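Long-range contacts in probable hydrolase (Pseudomonas aeruginosa, PDB 7AL6), which is of unknown function but has an alpha/beta hydrolase fold and is probably a hydrolase, perhaps a lipolytic one: residues L77-A81 with I106-L111; D126-P130 with M245-L249. All coordinates share one frame; numbering follows the deposited sequence.

Contact 1 of 2, residues L77-A81 with I106-L111; sequences LWDYA and IVSVLL
Leu-77, Tyr-80 and Ala-81 of helix 77-91 pack against Ile-106, Val-107, Leu-110 and Leu-111 of helix 103-114 in a largely buried helix-helix contact beside the central sheet, in which all the side-chain contacts are apolar. The short segments cross at -72°, their axes approaching to 9.0 Å, and no hydrogen bond joins them. Leu-77 spreads over three partners: its CB rests 3.7 Å from Leu-110 CD1, while at the fork of the side chain CD1 touches Ile-106 CG2 at 4.0 Å and CD2 turns to Val-107 CG2. Val-107 sets both methyls against the other helix, CG1 mainly at Ala-81 and CG2 at Tyr-80 and Leu-77. With CG1 anti to the backbone N (chi1 168°), that methyl lies 3.9 Å from Ala-81 N, and CG2 is 3.9 Å from Tyr-80 CB. Ring atom CD2 of Tyr-80 still touches Val-107 CG2, and the hydroxyl end leads away; the ring also meets that of Phe-60. At the far end of the contact the small Ala-81 admits a close backbone approach, its CA 5.8 Å from Leu-111 CA, and the CD1 methyl of Leu-111 sits 4.0 Å from Ala-81 O. A second subunit adds its Pro-210 on Trp-78 and its Leu-146 on Leu-111. Gly-100, Ser-102 and Gly-104, spanning the end of strand 96-101, the turn and the start of helix 103-114, fit the GxSxG pattern; Val-107 touches residues of this pattern, consistent with the helix behind the nucleophile elbow of an alpha/beta hydrolase.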
loop_
_atom_site.group_PDB
_atom_site.type_symbol
_atom_site.label_atom_id
_atom_site.label_comp_id
_atom_site.label_asym_id
_atom_site.label_seq_id
_atom_site.Cartn_x
_atom_site.Cartn_y
_atom_site.Cartn_z
ATOM N N LEU A 77 -11.641 -14.146 11.211
ATOM C CA LEU A 77 -11.733 -13.970 12.675
ATOM C C LEU A 77 -10.339 -13.920 13.300
ATOM O O LEU A 77 -10.152 -13.093 14.138
ATOM C CB LEU A 77 -12.582 -15.094 13.269
ATOM C CG LEU A 77 -14.065 -15.057 12.930
ATOM C CD1 LEU A 77 -14.753 -16.320 13.392
ATOM C CD2 LEU A 77 -14.741 -13.851 13.531
ATOM N N TRP A 78 -9.405 -14.760 12.878
ATOM C CA TRP A 78 -8.023 -14.796 13.418
ATOM C C TRP A 78 -7.226 -13.557 12.987
ATOM O O TRP A 78 -6.225 -13.309 13.595
ATOM C CB TRP A 78 -7.313 -16.113 13.106
ATOM C CG TRP A 78 -7.469 -16.578 11.706
ATOM C CD1 TRP A 78 -6.681 -16.267 10.655
ATOM C CD2 TRP A 78 -8.501 -17.425 11.203
ATOM N NE1 TRP A 78 -7.147 -16.871 9.534
ATOM C CE2 TRP A 78 -8.269 -17.577 9.835
ATOM C CE3 TRP A 78 -9.606 -18.048 11.765
ATOM C CZ2 TRP A 78 -9.085 -18.351 9.029
ATOM C CZ3 TRP A 78 -10.430 -18.793 10.966
ATOM C CH2 TRP A 78 -10.169 -18.945 9.617
ATOM N N ASP A 79 -7.603 -12.898 11.899
ATOM C CA ASP A 79 -6.988 -11.627 11.449
ATOM C C ASP A 79 -7.289 -10.566 12.514
ATOM O O ASP A 79 -6.374 -9.895 12.927
ATOM C CB ASP A 79 -7.466 -11.216 10.054
ATOM C CG ASP A 79 -7.126 -12.185 8.940
ATOM O OD1 ASP A 79 -6.053 -12.712 8.963
ATOM O OD2 ASP A 79 -7.937 -12.368 8.085
ATOM N N TYR A 80 -8.528 -10.488 12.996
ATOM C CA TYR A 80 -8.874 -9.572 14.082
ATOM C C TYR A 80 -8.127 -9.933 15.361
ATOM O O TYR A 80 -7.705 -9.046 16.116
ATOM C CB TYR A 80 -10.374 -9.588 14.362
ATOM C CG TYR A 80 -11.303 -9.052 13.287
ATOM C CD1 TYR A 80 -11.153 -7.757 12.761
ATOM C CD2 TYR A 80 -12.353 -9.846 12.803
ATOM C CE1 TYR A 80 -12.028 -7.291 11.772
ATOM C CE2 TYR A 80 -13.210 -9.391 11.817
ATOM C CZ TYR A 80 -13.047 -8.099 11.316
ATOM O OH TYR A 80 -13.907 -7.663 10.342
ATOM N N ALA A 81 -7.961 -11.236 15.628
ATOM C CA ALA A 81 -7.272 -11.661 16.847
ATOM C C ALA A 81 -5.836 -11.186 16.846
ATOM O O ALA A 81 -5.327 -10.706 17.862
ATOM C CB ALA A 81 -7.314 -13.190 16.963
ATOM N N ILE A 106 -16.674 -13.365 19.959
ATOM C CA ILE A 106 -16.118 -14.519 19.266
ATOM C C ILE A 106 -14.614 -14.393 19.139
ATOM O O ILE A 106 -13.870 -15.368 19.358
ATOM C CB ILE A 106 -16.791 -14.680 17.898
ATOM C CG1 ILE A 106 -18.259 -15.021 18.094
ATOM C CG2 ILE A 106 -16.047 -15.723 17.102
ATOM C CD1 ILE A 106 -19.036 -14.990 16.834
ATOM N N VAL A 107 -14.136 -13.188 18.784
ATOM C CA VAL A 107 -12.709 -12.964 18.595
ATOM C C VAL A 107 -11.987 -13.119 19.927
ATOM O O VAL A 107 -10.876 -13.665 20.000
ATOM C CB VAL A 107 -12.476 -11.565 17.971
ATOM C CG1 VAL A 107 -11.006 -11.187 18.029
ATOM C CG2 VAL A 107 -12.944 -11.555 16.531
ATOM N N SER A 108 -12.625 -12.657 20.989
ATOM C CA SER A 108 -12.053 -12.733 22.315
ATOM C C SER A 108 -11.840 -14.172 22.734
ATOM O O SER A 108 -10.800 -14.502 23.326
ATOM C CB SER A 108 -12.971 -12.046 23.325
ATOM O OG SER A 108 -13.079 -10.658 23.117
ATOM N N VAL A 109 -12.833 -15.039 22.462
ATOM C CA VAL A 109 -12.729 -16.459 22.821
ATOM C C VAL A 109 -11.600 -17.122 22.058
ATOM O O VAL A 109 -10.856 -17.939 22.611
ATOM C CB VAL A 109 -14.066 -17.191 22.566
ATOM C CG1 VAL A 109 -13.886 -18.739 22.585
ATOM C CG2 VAL A 109 -15.136 -16.776 23.581
ATOM N N LEU A 110 -11.458 -16.801 20.778
ATOM C CA LEU A 110 -10.385 -17.359 19.928
ATOM C C LEU A 110 -9.035 -16.960 20.525
ATOM O O LEU A 110 -8.217 -17.795 20.674
ATOM C CB LEU A 110 -10.511 -16.807 18.507
ATOM C CG LEU A 110 -11.596 -17.421 17.632
ATOM C CD1 LEU A 110 -11.454 -16.936 16.212
ATOM C CD2 LEU A 110 -11.567 -18.935 17.678
ATOM N N LEU A 111 -8.879 -15.707 20.899
ATOM C CA LEU A 111 -7.632 -15.177 21.476
ATOM C C LEU A 111 -7.362 -15.826 22.838
ATOM O O LEU A 111 -6.258 -16.248 23.057
ATOM C CB LEU A 111 -7.777 -13.666 21.577
ATOM C CG LEU A 111 -6.502 -12.891 21.854
ATOM C CD1 LEU A 111 -5.380 -13.323 20.941
ATOM C CD2 LEU A 111 -6.772 -11.413 21.722
#

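Contact 2 of 2, residues D126-P130 with M245-L249; sequences DGLIP and MRALL
Leu-128 drives one methyl, CD2, into the cluster made by Met-245, Leu-248 and Leu-249 of helix 245-250. A chi1 of -173° swings CG away from the backbone N and out from the loop toward the helix. There CD2 meets Met-245 CE at 3.8 Å, the two side chains inclined to one another, and Leu-249 CD2 at 3.9 Å, where leucine runs past leucine in opposite directions. Leu-248 CD2 completes the set, 4.1 Å from the same Leu-128 methyl. Met-245 gets its methyl there by folding: the chain bends at both chi2 (-64°) and chi3 (-39°), which turns CE to the side of Leu-128 CD2. Its sulfur faces the next loop residue instead, with SD 4.3 Å from Ile-129 CD1. That same Ile-129 methyl also approaches Leu-248 CD2, and Val-222 of helix 215-223 packs on both Leu-128 and Ile-129. With no hydrogen bond across it, the contact depends on the fit of methyls and one thioether. Its chemistry is that of non-directional dispersion contacts, joining helix 245-250 to the loop after strand 119-125.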
loop_
_atom_site.group_PDB
_atom_site.type_symbol
_atom_site.label_atom_id
_atom_site.label_comp_id
_atom_site.label_asym_id
_atom_site.label_seq_id
_atom_site.Cartn_x
_atom_site.Cartn_y
_atom_site.Cartn_z
ATOM N N ASP A 126 -23.514 -11.478 24.677
ATOM C CA ASP A 126 -24.371 -12.150 23.682
ATOM C C ASP A 126 -23.601 -12.716 22.493
ATOM O O ASP A 126 -24.090 -12.586 21.418
ATOM C CB ASP A 126 -25.453 -11.192 23.212
ATOM C CG ASP A 126 -26.764 -11.897 22.951
ATOM O OD1 ASP A 126 -27.153 -12.658 23.792
ATOM O OD2 ASP A 126 -27.328 -11.686 21.909
ATOM N N GLY A 127 -22.433 -13.291 22.709
ATOM C CA GLY A 127 -21.632 -13.944 21.667
ATOM C C GLY A 127 -20.731 -14.989 22.265
ATOM O O GLY A 127 -20.317 -14.804 23.365
ATOM N N LEU A 128 -20.420 -16.031 21.523
ATOM C CA LEU A 128 -19.542 -17.088 21.976
ATOM C C LEU A 128 -18.763 -17.732 20.838
ATOM O O LEU A 128 -17.512 -17.685 20.806
ATOM C CB LEU A 128 -20.367 -18.147 22.712
ATOM C CG LEU A 128 -19.507 -19.223 23.365
ATOM C CD1 LEU A 128 -18.664 -18.539 24.454
ATOM C CD2 LEU A 128 -20.308 -20.332 23.967
ATOM N N ILE A 129 -19.474 -18.344 19.898
ATOM C CA ILE A 129 -18.804 -19.071 18.822
ATOM C C ILE A 129 -19.324 -18.550 17.493
ATOM O O ILE A 129 -20.421 -17.984 17.420
ATOM C CB ILE A 129 -19.036 -20.595 18.918
ATOM C CG1 ILE A 129 -20.508 -20.884 19.158
ATOM C CG2 ILE A 129 -18.180 -21.207 20.042
ATOM C CD1 ILE A 129 -20.869 -22.355 18.969
ATOM N N PRO A 130 -18.580 -18.774 16.414
ATOM C CA PRO A 130 -19.073 -18.367 15.095
ATOM C C PRO A 130 -19.977 -19.427 14.489
ATOM O O PRO A 130 -20.128 -20.517 15.061
ATOM C CB PRO A 130 -17.782 -18.220 14.288
ATOM C CG PRO A 130 -16.906 -19.359 14.855
ATOM C CD PRO A 130 -17.225 -19.364 16.338
ATOM N N MET A 245 -27.810 -23.569 21.894
ATOM C CA MET A 245 -26.726 -22.963 22.690
ATOM C C MET A 245 -26.928 -23.258 24.175
ATOM O O MET A 245 -25.938 -23.450 24.857
ATOM C CB MET A 245 -26.763 -21.444 22.515
ATOM C CG MET A 245 -25.993 -20.946 21.321
ATOM S SD MET A 245 -24.241 -21.264 21.424
ATOM C CE MET A 245 -23.985 -20.953 23.161
ATOM N N ARG A 246 -28.169 -23.281 24.654
ATOM C CA ARG A 246 -28.473 -23.392 26.099
ATOM C C ARG A 246 -27.825 -24.647 26.672
ATOM O O ARG A 246 -27.261 -24.562 27.736
ATOM C CB ARG A 246 -29.992 -23.378 26.247
ATOM C CG ARG A 246 -30.507 -23.626 27.651
ATOM C CD ARG A 246 -31.953 -23.199 27.740
ATOM N NE ARG A 246 -32.085 -22.270 28.837
ATOM C CZ ARG A 246 -32.301 -20.971 28.717
ATOM N NH1 ARG A 246 -32.384 -20.233 29.806
ATOM N NH2 ARG A 246 -32.453 -20.412 27.531
ATOM N N ALA A 247 -27.853 -25.756 25.958
ATOM C CA ALA A 247 -27.234 -26.992 26.432
ATOM C C ALA A 247 -25.712 -26.910 26.388
ATOM O O ALA A 247 -25.027 -27.457 27.258
ATOM C CB ALA A 247 -27.710 -28.175 25.592
ATOM N N LEU A 248 -25.150 -26.247 25.381
ATOM C CA LEU A 248 -23.705 -26.053 25.403
ATOM C C LEU A 248 -23.291 -25.245 26.628
ATOM O O LEU A 248 -22.368 -25.633 27.363
ATOM C CB LEU A 248 -23.234 -25.362 24.130
ATOM C CG LEU A 248 -21.766 -24.964 24.164
ATOM C CD1 LEU A 248 -20.840 -26.174 24.307
ATOM C CD2 LEU A 248 -21.476 -24.104 22.885
ATOM N N LEU A 249 -23.981 -24.141 26.888
ATOM C CA LEU A 249 -23.613 -23.198 27.972
ATOM C C LEU A 249 -23.587 -23.944 29.298
ATOM O O LEU A 249 -22.713 -23.675 30.086
ATOM C CB LEU A 249 -24.574 -22.015 28.021
ATOM C CG LEU A 249 -24.463 -21.005 26.884
ATOM C CD1 LEU A 249 -25.384 -19.840 27.121
ATOM C CD2 LEU A 249 -23.054 -20.506 26.689
#

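In the fold
Loop 126-130 connects the two contacts, whose centres are about 15 Å apart: it faces helix 245-250 in contact 2 and touches both helices of contact 1. Ile-106 CD1 comes 3.4 Å from Ile-129 O, and Leu-77 CD1 lies 3.7 Å from Pro-130 CB. Val-109 CG2 likewise packs on Leu-128 O, at 3.8 Å. At the start of this loop Asp-126 OD2 hydrogen-bonds to His-263 ND1, in the geometry of a Ser-His-Asp triad with Ser-102, probably the active site, although this is unconfirmed. Ile-106 comes close to these residues but makes no contact with them. A bound di(hydroxyethyl)ether sits about 3 Å from the side chain of Leu-77 and about 9 Å from that of Ile-129.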